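PDB 5ZWT: acyl carrier protein from Leishmania major, which probably carries growing acyl chains during fatty acid biosynthesis, tethered as thioesters to a phosphopantetheine arm that the apo form lacks. Local coordinates for residues Ser30-Val33 with Gly37-Ala40; Val14-Glu19 with Ser24-Glu29. The protein carries 1 engineered substitution. All blocks are in the same frame, centred on the assembly; numbering follows the deposited sequence.

How the contacts relate
Both contacts belong to the long connection between helix 3-16 and helix 40-53, and they follow one another along the chain without nesting or crossing. Contact 2 comes first: the chain leaves the end of helix 3-16, turns through a short loop and returns as residues 24-29, whose Val26 closes back onto Val15 and Lys16. Four residues after Val26, at Ser30, contact 1 opens; there the chain folds through a tight turn so that Gly37 and Leu38 meet Phe32 and Val33 just before helix 40-53. The centres lie about 10 Å apart, and the Phe32 ring packs loosely towards Val15, linking the two within one small helical domain.

Contact 1. Residues Ser30-Val33 with Gly37-Ala40; sequences SHFV and GLNA. Engineered in segment 37-40: Ala40 (natural residue Ser).
The carbonyl oxygen of Phe32 receives the main bond of this contact, from the backbone N of Leu38. Leu38 N lies 3.2 Å from Phe32 O, with an N-H...O angle of 166°; the bond is nearly straight, although the donor stands 34° out of the carbonyl plane. Nested inside this bond, Gly37 N makes a weak, bent bond to Val33 O at 3.1 Å, and the CA of Gly37 adds a C-H...O contact to the same oxygen. The positive phi of Gly37, readily adopted by glycine, lies where the chain turns, immediately before Leu38 N meets Phe32 O.

The side chains meet beside these bonds. Leu38 lays CB and CG alongside Phe32 O, while its CD1 branch reaches Phe32 CB at 4.0 Å and approaches the ring obliquely. With CG anti to the carbonyl carbon (chi1 -65°), the Phe32 ring runs on beyond this meeting point into the interior. On the exposed side, the Val33 CG2 methyl rests 3.5 Å from Leu38 O.

Further out, Asp35 OD2, within the turn, takes a hydrogen bond from His31 N, and Asn39, at the N-cap of helix 40-53, caps the backbone N of Asp42 through OD1. The engineered Ala40 begins that helix, replacing a serine that probably carries the phosphopantetheine arm, as in other acyl carrier proteins.

Phe32 packs on Val43 and Val46 of helix 40-53 and on Ile66 in the loop before helix 69-78, and Leu38 also touches Val43, seating the turn over the start of helix 40-53.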
loop_
_atom_site.group_PDB
_atom_site.type_symbol
_atom_site.label_atom_id
_atom_site.label_comp_id
_atom_site.label_asym_id
_atom_site.label_seq_id
_atom_site.Cartn_x
_atom_site.Cartn_y
_atom_site.Cartn_z
ATOM N N SER A 30 11.394 -3.589 -14.999
ATOM C CA SER A 30 12.840 -3.743 -15.106
ATOM C C SER A 30 13.270 -5.137 -14.673
ATOM O O SER A 30 12.856 -5.631 -13.614
ATOM C CB SER A 30 13.555 -2.685 -14.260
ATOM O OG SER A 30 13.330 -1.396 -14.805
ATOM N N HIS A 31 14.090 -5.768 -15.504
ATOM C CA HIS A 31 14.759 -7.014 -15.163
ATOM C C HIS A 31 16.115 -6.677 -14.575
ATOM O O HIS A 31 16.860 -5.868 -15.138
ATOM C CB HIS A 31 14.929 -7.915 -16.391
ATOM C CG HIS A 31 13.648 -8.505 -16.901
ATOM N ND1 HIS A 31 13.405 -9.863 -16.901
ATOM C CD2 HIS A 31 12.556 -7.930 -17.458
ATOM C CE1 HIS A 31 12.210 -10.096 -17.416
ATOM N NE2 HIS A 31 11.676 -8.940 -17.767
ATOM N N PHE A 32 16.437 -7.304 -13.438
ATOM C CA PHE A 32 17.614 -6.873 -12.697
ATOM C C PHE A 32 18.867 -6.953 -13.560
ATOM O O PHE A 32 19.662 -6.008 -13.597
ATOM C CB PHE A 32 17.768 -7.713 -11.428
ATOM C CG PHE A 32 16.652 -7.527 -10.429
ATOM C CD1 PHE A 32 15.919 -6.355 -10.395
ATOM C CD2 PHE A 32 16.355 -8.527 -9.515
ATOM C CE1 PHE A 32 14.884 -6.181 -9.481
ATOM C CE2 PHE A 32 15.338 -8.351 -8.581
ATOM C CZ PHE A 32 14.602 -7.176 -8.569
ATOM N N VAL A 33 19.022 -8.031 -14.323
ATOM C CA VAL A 33 20.252 -8.242 -15.082
ATOM C C VAL A 33 20.192 -7.579 -16.454
ATOM O O VAL A 33 21.036 -6.738 -16.780
ATOM C CB VAL A 33 20.529 -9.753 -15.222
ATOM C CG1 VAL A 33 21.785 -9.976 -16.048
ATOM C CG2 VAL A 33 20.674 -10.407 -13.871
ATOM N N GLY A 37 21.616 -4.138 -15.250
ATOM C CA GLY A 37 23.025 -4.494 -15.267
ATOM C C GLY A 37 23.592 -5.023 -13.968
ATOM O O GLY A 37 24.817 -5.016 -13.789
ATOM N N LEU A 38 22.747 -5.508 -13.069
ATOM C CA LEU A 38 23.208 -6.047 -11.799
ATOM C C LEU A 38 23.704 -7.477 -11.965
ATOM O O LEU A 38 23.226 -8.223 -12.824
ATOM C CB LEU A 38 22.070 -6.027 -10.785
ATOM C CG LEU A 38 21.368 -4.684 -10.593
ATOM C CD1 LEU A 38 20.158 -4.932 -9.745
ATOM C CD2 LEU A 38 22.285 -3.685 -9.910
ATOM N N ASN A 39 24.669 -7.860 -11.131
ATOM C CA ASN A 39 25.095 -9.248 -11.086
ATOM C C ASN A 39 24.346 -9.983 -9.975
ATOM O O ASN A 39 23.530 -9.405 -9.245
ATOM C CB ASN A 39 26.611 -9.351 -10.900
ATOM C CG ASN A 39 27.101 -8.735 -9.594
ATOM O OD1 ASN A 39 26.450 -8.836 -8.550
ATOM N ND2 ASN A 39 28.273 -8.106 -9.648
ATOM N N ALA A 40 24.660 -11.270 -9.808
ATOM C CA ALA A 40 23.938 -12.072 -8.827
ATOM C C ALA A 40 24.183 -11.577 -7.405
ATOM O O ALA A 40 23.269 -11.647 -6.575
ATOM C CB ALA A 40 24.305 -13.549 -8.962
#

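Contact 2. Residues Val14-Glu19 with Ser24-Glu29; sequences VVKNFE and SKVTPE
Val26 points its side chain at the last turn of helix 3-16 and is met there by two neighbours, Val15 at the CG2 methyl and the Lys16 stem across CB and both methyls. Val15 and Val26 approach at a slant, methyl to methyl, with Val15 CG1 3.8 Å from Val26 CG2. The CG1 branch of Val15 is anti to its backbone N (chi1 170°), which directs that methyl to the returning loop.

Lys16 lies across Val26 with its aliphatic stem. Lys16 CG is 3.7 Å from Val26 CB and almost as near to Val26 CG1, and Lys16 CE passes 4.0 Å from Val26 CG1. Beyond CG the chain is extended, carrying the ammonium past the valine to a water, which accepts from Lys16 NZ at 2.8 Å and donates to Val26 O at 2.6 Å. No direct hydrogen bond joins the two segments, so the polar link between them runs through this water while the methyls and methylenes do the packing.

After Val26 the loop bends in an ST turn: Thr27 OG1 accepts from Glu29 N at 3.1 Å, and Thr27 N in turn bonds Ser30 OG.

Val26 thus folds the start of the long loop back onto the end of helix 3-16, within the helical bundle of the acyl carrier protein fold. It also touches Leu12 of that helix and Leu36, and both Val15 and Val26 reach Ile69 at the start of helix 69-78, while Val14 and Phe18 turn to helix 40-53.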
loop_
_atom_site.group_PDB
_atom_site.type_symbol
_atom_site.label_atom_id
_atom_site.label_comp_id
_atom_site.label_asym_id
_atom_site.label_seq_id
_atom_site.Cartn_x
_atom_site.Cartn_y
_atom_site.Cartn_z
ATOM N N VAL A 14 12.857 0.957 -3.314
ATOM C CA VAL A 14 13.965 0.120 -2.866
ATOM C C VAL A 14 14.988 -0.035 -3.984
ATOM O O VAL A 14 16.196 0.121 -3.768
ATOM C CB VAL A 14 13.458 -1.253 -2.382
ATOM C CG1 VAL A 14 14.641 -2.192 -2.129
ATOM C CG2 VAL A 14 12.640 -1.068 -1.107
ATOM N N VAL A 15 14.522 -0.325 -5.203
ATOM C CA VAL A 15 15.453 -0.625 -6.290
ATOM C C VAL A 15 16.161 0.638 -6.747
ATOM O O VAL A 15 17.378 0.637 -6.962
ATOM C CB VAL A 15 14.718 -1.284 -7.476
ATOM C CG1 VAL A 15 15.661 -1.369 -8.683
ATOM C CG2 VAL A 15 14.224 -2.672 -7.111
ATOM N N LYS A 16 15.418 1.738 -6.860
ATOM C CA LYS A 16 15.998 3.001 -7.315
ATOM C C LYS A 16 17.072 3.489 -6.353
ATOM O O LYS A 16 18.053 4.122 -6.764
ATOM C CB LYS A 16 14.893 4.044 -7.451
ATOM C CG LYS A 16 14.100 3.978 -8.763
ATOM C CD LYS A 16 12.786 4.756 -8.623
ATOM C CE LYS A 16 11.961 4.657 -9.924
ATOM N NZ LYS A 16 10.704 5.459 -9.924
ATOM N N ASN A 17 16.874 3.253 -5.061
ATOM C CA ASN A 17 17.800 3.749 -4.050
ATOM C C ASN A 17 18.986 2.832 -3.825
ATOM O O ASN A 17 19.868 3.174 -3.028
ATOM C CB ASN A 17 17.057 3.990 -2.738
ATOM C CG ASN A 17 16.293 5.298 -2.757
ATOM O OD1 ASN A 17 15.261 5.423 -3.416
ATOM N ND2 ASN A 17 16.821 6.293 -2.068
ATOM N N PHE A 18 19.023 1.674 -4.481
ATOM C CA PHE A 18 20.172 0.791 -4.362
ATOM C C PHE A 18 21.391 1.361 -5.078
ATOM O O PHE A 18 21.293 1.853 -6.212
ATOM C CB PHE A 18 19.851 -0.602 -4.905
ATOM C CG PHE A 18 20.934 -1.594 -4.653
ATOM C CD1 PHE A 18 21.169 -2.064 -3.376
ATOM C CD2 PHE A 18 21.703 -2.083 -5.694
ATOM C CE1 PHE A 18 22.173 -2.985 -3.127
ATOM C CE2 PHE A 18 22.707 -3.011 -5.456
ATOM C CZ PHE A 18 22.942 -3.462 -4.168
ATOM N N GLU A 19 22.556 1.222 -4.421
ATOM C CA GLU A 19 23.761 1.955 -4.807
ATOM C C GLU A 19 24.329 1.501 -6.147
ATOM O O GLU A 19 25.103 2.244 -6.763
ATOM C CB GLU A 19 24.831 1.852 -3.708
ATOM C CG GLU A 19 24.848 0.550 -2.913
ATOM N N SER A 24 17.339 6.205 -12.913
ATOM C CA SER A 24 16.603 6.696 -14.066
ATOM C C SER A 24 16.174 5.585 -15.020
ATOM O O SER A 24 15.305 5.828 -15.862
ATOM C CB SER A 24 17.433 7.741 -14.812
ATOM O OG SER A 24 18.557 7.147 -15.419
ATOM N N LYS A 25 16.758 4.387 -14.929
ATOM C CA LYS A 25 16.390 3.290 -15.826
ATOM C C LYS A 25 15.307 2.367 -15.276
ATOM O O LYS A 25 14.825 1.497 -16.016
ATOM C CB LYS A 25 17.618 2.452 -16.173
ATOM C CG LYS A 25 18.802 3.251 -16.673
ATOM C CD LYS A 25 19.924 2.322 -17.090
ATOM C CE LYS A 25 19.482 1.466 -18.263
ATOM N NZ LYS A 25 19.420 2.233 -19.542
ATOM N N VAL A 26 14.902 2.547 -14.020
ATOM C CA VAL A 26 14.009 1.620 -13.323
ATOM C C VAL A 26 12.558 1.871 -13.733
ATOM O O VAL A 26 12.041 2.965 -13.528
ATOM C CB VAL A 26 14.190 1.793 -11.805
ATOM C CG1 VAL A 26 13.144 1.018 -11.013
ATOM C CG2 VAL A 26 15.597 1.363 -11.391
ATOM N N THR A 27 11.871 0.837 -14.220
ATOM C CA THR A 27 10.435 0.871 -14.480
ATOM C C THR A 27 9.778 -0.284 -13.748
ATOM O O THR A 27 10.460 -1.160 -13.209
ATOM C CB THR A 27 10.107 0.760 -15.978
ATOM O OG1 THR A 27 10.326 -0.586 -16.431
ATOM C CG2 THR A 27 10.969 1.675 -16.780
ATOM N N PRO A 28 8.440 -0.315 -13.698
ATOM C CA PRO A 28 7.756 -1.505 -13.156
ATOM C C PRO A 28 8.067 -2.816 -13.882
ATOM O O PRO A 28 7.705 -3.877 -13.357
ATOM C CB PRO A 28 6.271 -1.157 -13.291
ATOM C CG PRO A 28 6.212 0.336 -13.395
ATOM C CD PRO A 28 7.542 0.855 -13.801
ATOM N N GLU A 29 8.735 -2.795 -15.036
ATOM C CA GLU A 29 9.085 -4.028 -15.733
ATOM C C GLU A 29 10.585 -4.301 -15.778
ATOM O O GLU A 29 11.010 -5.199 -16.509
ATOM C CB GLU A 29 8.514 -4.023 -17.158
ATOM C CG GLU A 29 7.083 -3.496 -17.200
ATOM C CD GLU A 29 6.075 -4.617 -17.003
ATOM O OE1 GLU A 29 4.870 -4.335 -16.812
ATOM O OE2 GLU A 29 6.514 -5.788 -16.931
HETATM O O HOH W 1 10.045 3.880 -12.198
#